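Local coordinates for ABC transporter, substrate binding protein (Mannopine) (Agrobacterium fabrum, PDB 5L9S), which probably captures opine-type solutes such as mannopine in the periplasm and delivers them to an ABC importer, as a periplasmic solute-binding protein, at residues A[72-75]-A[76-80]; A[295-298]-A[299-303]. All coordinates share one frame; numbering follows the deposited sequence.

Overall arrangement
Both interactions are short-range; each spans a short helix and the residues that follow it, and they hold different elements: interaction 1 sits on helix 72-77, interaction 2 on helix 295-300. Their centres are about 29 Å apart and their nearest atoms about 18 Å, so they do not touch. Both approach the long strand 224-240, at different points along it. Interaction 1 is partly buried and works through a histidine ring, a threonine and one shared carbonyl oxygen. Interaction 2 is a surface contact, with i+4 backbone bonds, one carbonyl shared by two amides, a weak salt bridge outside and isoleucine I302 buried below.

Interaction 1 of 2, residues A[72-75]-A[76-80]; sequences DAHF and AITED
The H74 imidazole carries the methyl of T78 over one face: CG2 lies 3.8 Å from the ring centroid and only 19° off the ring normal, a CH-pi contact displaced toward the CE1-NE2 rim. H74 NE2 is hydrogen-bonded to G102 O, which ties the ring to the turn between strands 99-100 and 103-116. The other flat group, the F75 ring, engages R101 in a cation-pi contact, so the two aromatic residues have separate partners.

H74 reaches T78 because its CG stands anti to the backbone N (chi1 -174°). T78 holds its hydroxyl between its own N and carbonyl carbon, and this rotation sends OG1 to the H74 carbonyl while CG2 goes over the ring. The bond from T78 OG1 to H74 O is 2.7 Å long and arrives above the carbonyl plane. I77 N donates to that oxygen at 3.3 Å from the opposite face, so a single acceptor is gripped from both sides. The preceding amide, A76 N, makes two weak bonds, to D72 O at 3.0 Å and to A73 O at 3.3 Å.

I77 CG1 rests 3.5 Å from A73 O, while its side chain packs on V48, T49 and V52 of helix 41-53. H74 and T78 both touch A239 of strand 224-240. These features describe a weakly bonded last turn of a short helix, where a threonine hydroxyl bonds back to the carbonyl four residues earlier as the chain leaves helix 72-77 beside the sheet of a periplasmic binding protein.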
ATOM      1  N   ASP A  72       6.286  -8.803 -14.648  1.00 70.90           N
ATOM      2  CA  ASP A  72       7.407  -9.309 -15.434  1.00 72.96           C
ATOM      3  C   ASP A  72       8.249  -8.122 -15.905  1.00 74.25           C
ATOM      4  O   ASP A  72       9.481  -8.213 -15.915  1.00 75.51           O
ATOM      5  CB  ASP A  72       6.922 -10.139 -16.646  1.00 77.82           C
ATOM      6  CG  ASP A  72       6.079 -11.342 -16.286  1.00 86.04           C
ATOM      7  OD1 ASP A  72       4.901 -11.149 -15.923  1.00 84.98           O
ATOM      8  OD2 ASP A  72       6.594 -12.478 -16.377  1.00 92.22           O
ATOM      9  N   ALA A  73       7.578  -7.000 -16.257  1.00 67.14           N
ATOM     10  CA  ALA A  73       8.199  -5.742 -16.683  1.00 66.59           C
ATOM     11  C   ALA A  73       9.232  -5.242 -15.639  1.00 66.81           C
ATOM     12  O   ALA A  73      10.357  -4.899 -16.006  1.00 69.22           O
ATOM     13  CB  ALA A  73       7.122  -4.691 -16.927  1.00 65.86           C
ATOM     14  N   HIS A  74       8.849  -5.278 -14.343  1.00 56.72           N
ATOM     15  CA  HIS A  74       9.672  -4.917 -13.200  1.00 53.16           C
ATOM     16  C   HIS A  74      10.873  -5.847 -13.096  1.00 60.49           C
ATOM     17  O   HIS A  74      11.982  -5.358 -12.935  1.00 61.57           O
ATOM     18  CB  HIS A  74       8.844  -4.980 -11.908  1.00 49.69           C
ATOM     19  CG  HIS A  74       9.568  -4.494 -10.690  1.00 50.86           C
ATOM     20  ND1 HIS A  74       9.679  -3.134 -10.401  1.00 50.46           N
ATOM     21  CD2 HIS A  74      10.212  -5.196  -9.729  1.00 52.00           C
ATOM     22  CE1 HIS A  74      10.375  -3.062  -9.283  1.00 48.90           C
ATOM     23  NE2 HIS A  74      10.718  -4.269  -8.838  1.00 50.39           N
ATOM     24  N   PHE A  75      10.669  -7.171 -13.217  1.00 58.44           N
ATOM     25  CA  PHE A  75      11.750  -8.159 -13.129  1.00 60.74           C
ATOM     26  C   PHE A  75      12.772  -8.057 -14.275  1.00 68.58           C
ATOM     27  O   PHE A  75      13.908  -8.527 -14.136  1.00 69.95           O
ATOM     28  CB  PHE A  75      11.180  -9.584 -13.064  1.00 63.24           C
ATOM     29  CG  PHE A  75      10.129  -9.872 -12.019  1.00 62.14           C
ATOM     30  CD1 PHE A  75      10.174  -9.260 -10.770  1.00 61.94           C
ATOM     31  CD2 PHE A  75       9.134 -10.818 -12.254  1.00 64.33           C
ATOM     32  CE1 PHE A  75       9.224  -9.559  -9.798  1.00 60.47           C
ATOM     33  CE2 PHE A  75       8.198 -11.131 -11.271  1.00 64.15           C
ATOM     34  CZ  PHE A  75       8.249 -10.499 -10.051  1.00 60.01           C
ATOM     35  N   ALA A  76      12.362  -7.460 -15.404  1.00 66.61           N
ATOM     36  CA  ALA A  76      13.219  -7.273 -16.574  1.00 70.39           C
ATOM     37  C   ALA A  76      14.219  -6.141 -16.386  1.00 75.45           C
ATOM     38  O   ALA A  76      15.290  -6.194 -16.982  1.00 80.29           O
ATOM     39  CB  ALA A  76      12.369  -7.003 -17.805  1.00 72.06           C
ATOM     40  N   ILE A  77      13.868  -5.115 -15.581  1.00 67.01           N
ATOM     41  CA  ILE A  77      14.681  -3.916 -15.331  1.00 65.52           C
ATOM     42  C   ILE A  77      15.301  -3.894 -13.917  1.00 68.86           C
ATOM     43  O   ILE A  77      16.065  -2.982 -13.598  1.00 69.78           O
ATOM     44  CB  ILE A  77      13.872  -2.617 -15.644  1.00 66.47           C
ATOM     45  CG1 ILE A  77      12.592  -2.491 -14.776  1.00 63.64           C
ATOM     46  CG2 ILE A  77      13.542  -2.536 -17.120  1.00 69.01           C
ATOM     47  CD1 ILE A  77      11.881  -1.123 -14.786  1.00 66.71           C
ATOM     48  N   THR A  78      14.968  -4.883 -13.077  1.00 64.09           N
ATOM     49  CA  THR A  78      15.469  -4.963 -11.701  1.00 62.75           C
ATOM     50  C   THR A  78      16.181  -6.273 -11.447  1.00 70.66           C
ATOM     51  O   THR A  78      15.985  -7.262 -12.175  1.00 70.77           O
ATOM     52  CB  THR A  78      14.352  -4.725 -10.623  1.00 62.36           C
ATOM     53  OG1 THR A  78      13.377  -5.772 -10.657  1.00 63.61           O
ATOM     54  CG2 THR A  78      13.691  -3.347 -10.714  1.00 53.91           C
ATOM     55  N   GLU A  79      17.000  -6.280 -10.391  1.00 70.29           N
ATOM     56  CA  GLU A  79      17.729  -7.462  -9.964  1.00 74.52           C
ATOM     57  C   GLU A  79      16.834  -8.349  -9.114  1.00 80.85           C
ATOM     58  O   GLU A  79      15.969  -7.838  -8.403  1.00 78.18           O
ATOM     59  CB  GLU A  79      18.972  -7.064  -9.172  1.00 77.23           C
ATOM     60  CG  GLU A  79      20.237  -7.686  -9.728  1.00 93.95           C
ATOM     61  CD  GLU A  79      21.463  -7.374  -8.902  1.00118.11           C
ATOM     62  OE1 GLU A  79      21.810  -8.203  -8.029  1.00108.51           O
ATOM     63  OE2 GLU A  79      22.042  -6.278  -9.088  1.00111.52           O
ATOM     64  N   ASP A  80      17.041  -9.672  -9.185  1.00 81.62           N
ATOM     65  CA  ASP A  80      16.302 -10.653  -8.395  1.00 81.20           C
ATOM     66  C   ASP A  80      16.928 -10.654  -6.991  1.00 86.97           C
ATOM     67  O   ASP A  80      18.089 -11.039  -6.821  1.00 89.70           O
ATOM     68  CB  ASP A  80      16.402 -12.039  -9.055  1.00 86.03           C
ATOM     69  CG  ASP A  80      15.477 -13.107  -8.508  1.00 92.41           C
ATOM     70  OD1 ASP A  80      14.893 -12.892  -7.432  1.00 87.15           O
ATOM     71  OD2 ASP A  80      15.388 -14.194  -9.132  1.00104.31           O
TER

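Interaction 2 of 2, residues A[295-298]-A[299-303]; sequences AADV and ENRII
I302 folds back under the end of helix 295-300, where its CD1 lies 3.5 Å from D297 O and 3.9 Å from D297 CB. This is the close-packed side: I302 is buried, touching P293 and L233, and V298 also meets L233, whereas the direct approach of V298 CG1 to I302 CG2 is loose at 4.5 Å. D297 O accepts from both R301 N, at 2.8 Å, and I302 N, at 3.0 Å, with N-H...O angles of 155° and 151°. One carbonyl thus takes the last helical i+4 bond and an i+5 bond as R301 leaves helical backbone angles. Such a C-terminal helix end turns the chain toward strand 224-240 of the solute-binding fold, where R301 and I303 make further backbone bonds.

The outer side is slacker. D297 and R301 lie side by side, their carboxylate and guanidinium planes 43° apart, and D297 OD1 meets the guanidinium edge in a weak salt bridge, 3.3 Å from R301 NH2. The other oxygen, OD2, is hydrogen-bonded to S294 N just before the helix. Exposed E299, its CG set between backbone N and carbonyl carbon, lays that atom 3.4 Å from A295 O.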
ATOM      1  N   ALA A 295      -0.168  -5.511  14.839  1.00 40.65           N
ATOM      2  CA  ALA A 295       0.450  -6.650  14.170  1.00 40.46           C
ATOM      3  C   ALA A 295      -0.550  -7.852  14.106  1.00 43.71           C
ATOM      4  O   ALA A 295      -0.591  -8.542  13.091  1.00 45.05           O
ATOM      5  CB  ALA A 295       1.735  -7.059  14.876  1.00 42.44           C
ATOM      6  N   ALA A 296      -1.395  -8.051  15.132  1.00 37.81           N
ATOM      7  CA  ALA A 296      -2.422  -9.119  15.114  1.00 37.62           C
ATOM      8  C   ALA A 296      -3.537  -8.842  14.055  1.00 44.80           C
ATOM      9  O   ALA A 296      -4.078  -9.791  13.487  1.00 45.44           O
ATOM     10  CB  ALA A 296      -3.030  -9.302  16.489  1.00 38.89           C
ATOM     11  N   ASP A 297      -3.862  -7.549  13.769  1.00 42.34           N
ATOM     12  CA  ASP A 297      -4.846  -7.214  12.727  1.00 41.03           C
ATOM     13  C   ASP A 297      -4.248  -7.610  11.393  1.00 45.35           C
ATOM     14  O   ASP A 297      -4.919  -8.295  10.625  1.00 46.19           O
ATOM     15  CB  ASP A 297      -5.225  -5.714  12.705  1.00 41.53           C
ATOM     16  CG  ASP A 297      -5.972  -5.178  13.920  1.00 49.24           C
ATOM     17  OD1 ASP A 297      -6.989  -5.800  14.328  1.00 51.86           O
ATOM     18  OD2 ASP A 297      -5.587  -4.102  14.423  1.00 48.56           O
ATOM     19  N   VAL A 298      -2.958  -7.256  11.154  1.00 42.26           N
ATOM     20  CA  VAL A 298      -2.219  -7.581   9.926  1.00 42.85           C
ATOM     21  C   VAL A 298      -2.172  -9.123   9.684  1.00 51.58           C
ATOM     22  O   VAL A 298      -2.494  -9.562   8.584  1.00 54.35           O
ATOM     23  CB  VAL A 298      -0.813  -6.910   9.850  1.00 46.39           C
ATOM     24  CG1 VAL A 298      -0.116  -7.210   8.527  1.00 46.69           C
ATOM     25  CG2 VAL A 298      -0.881  -5.397  10.082  1.00 44.23           C
ATOM     26  N   GLU A 299      -1.890  -9.943  10.708  1.00 47.94           N
ATOM     27  CA  GLU A 299      -1.830 -11.391  10.481  1.00 48.14           C
ATOM     28  C   GLU A 299      -3.183 -12.112  10.495  1.00 51.12           C
ATOM     29  O   GLU A 299      -3.299 -13.153   9.841  1.00 52.93           O
ATOM     30  CB  GLU A 299      -0.825 -12.107  11.420  1.00 51.58           C
ATOM     31  CG  GLU A 299      -0.977 -11.886  12.921  1.00 67.13           C
ATOM     32  CD  GLU A 299       0.300 -11.901  13.760  1.00 96.54           C
ATOM     33  OE1 GLU A 299       0.189 -11.920  15.011  1.00 70.90           O
ATOM     34  OE2 GLU A 299       1.408 -11.848  13.174  1.00 99.63           O
ATOM     35  N   ASN A 300      -4.197 -11.587  11.200  1.00 45.83           N
ATOM     36  CA  ASN A 300      -5.481 -12.286  11.323  1.00 45.83           C
ATOM     37  C   ASN A 300      -6.701 -11.716  10.590  1.00 46.84           C
ATOM     38  O   ASN A 300      -7.690 -12.439  10.474  1.00 46.29           O
ATOM     39  CB  ASN A 300      -5.859 -12.434  12.804  1.00 50.07           C
ATOM     40  CG  ASN A 300      -4.777 -12.964  13.718  1.00 67.30           C
ATOM     41  OD1 ASN A 300      -3.748 -13.502  13.289  1.00 65.77           O
ATOM     42  ND2 ASN A 300      -4.997 -12.828  15.014  1.00 58.94           N
ATOM     43  N   ARG A 301      -6.692 -10.442  10.163  1.00 42.23           N
ATOM     44  CA  ARG A 301      -7.898  -9.871   9.536  1.00 40.71           C
ATOM     45  C   ARG A 301      -7.655  -9.132   8.212  1.00 40.55           C
ATOM     46  O   ARG A 301      -8.597  -8.981   7.427  1.00 39.38           O
ATOM     47  CB  ARG A 301      -8.611  -8.912  10.502  1.00 39.55           C
ATOM     48  CG  ARG A 301      -8.922  -9.479  11.854  1.00 43.42           C
ATOM     49  CD  ARG A 301     -10.092  -8.783  12.480  1.00 50.90           C
ATOM     50  NE  ARG A 301      -9.728  -7.441  12.915  1.00 51.43           N
ATOM     51  CZ  ARG A 301     -10.611  -6.490  13.206  1.00 62.46           C
ATOM     52  NH1 ARG A 301     -11.917  -6.732  13.113  1.00 53.06           N
ATOM     53  NH2 ARG A 301     -10.200  -5.296  13.605  1.00 37.59           N
ATOM     54  N   ILE A 302      -6.439  -8.605   8.012  1.00 35.44           N
ATOM     55  CA  ILE A 302      -6.080  -7.848   6.817  1.00 34.98           C
ATOM     56  C   ILE A 302      -5.923  -8.767   5.577  1.00 40.57           C
ATOM     57  O   ILE A 302      -5.570  -9.946   5.692  1.00 40.06           O
ATOM     58  CB  ILE A 302      -4.814  -6.944   7.102  1.00 37.17           C
ATOM     59  CG1 ILE A 302      -5.174  -5.520   7.458  1.00 35.65           C
ATOM     60  CG2 ILE A 302      -3.770  -6.946   5.997  1.00 38.79           C
ATOM     61  CD1 ILE A 302      -5.380  -5.305   8.873  1.00 39.10           C
ATOM     62  N   ILE A 303      -6.170  -8.192   4.400  1.00 38.76           N
ATOM     63  CA  ILE A 303      -6.004  -8.841   3.100  1.00 39.82           C
ATOM     64  C   ILE A 303      -4.700  -8.325   2.467  1.00 43.20           C
ATOM     65  O   ILE A 303      -4.487  -7.117   2.326  1.00 41.15           O
ATOM     66  CB  ILE A 303      -7.223  -8.583   2.156  1.00 42.58           C
ATOM     67  CG1 ILE A 303      -8.599  -8.872   2.832  1.00 40.91           C
ATOM     68  CG2 ILE A 303      -7.071  -9.318   0.829  1.00 45.11           C
ATOM     69  CD1 ILE A 303      -8.811 -10.184   3.366  1.00 34.41           C
TER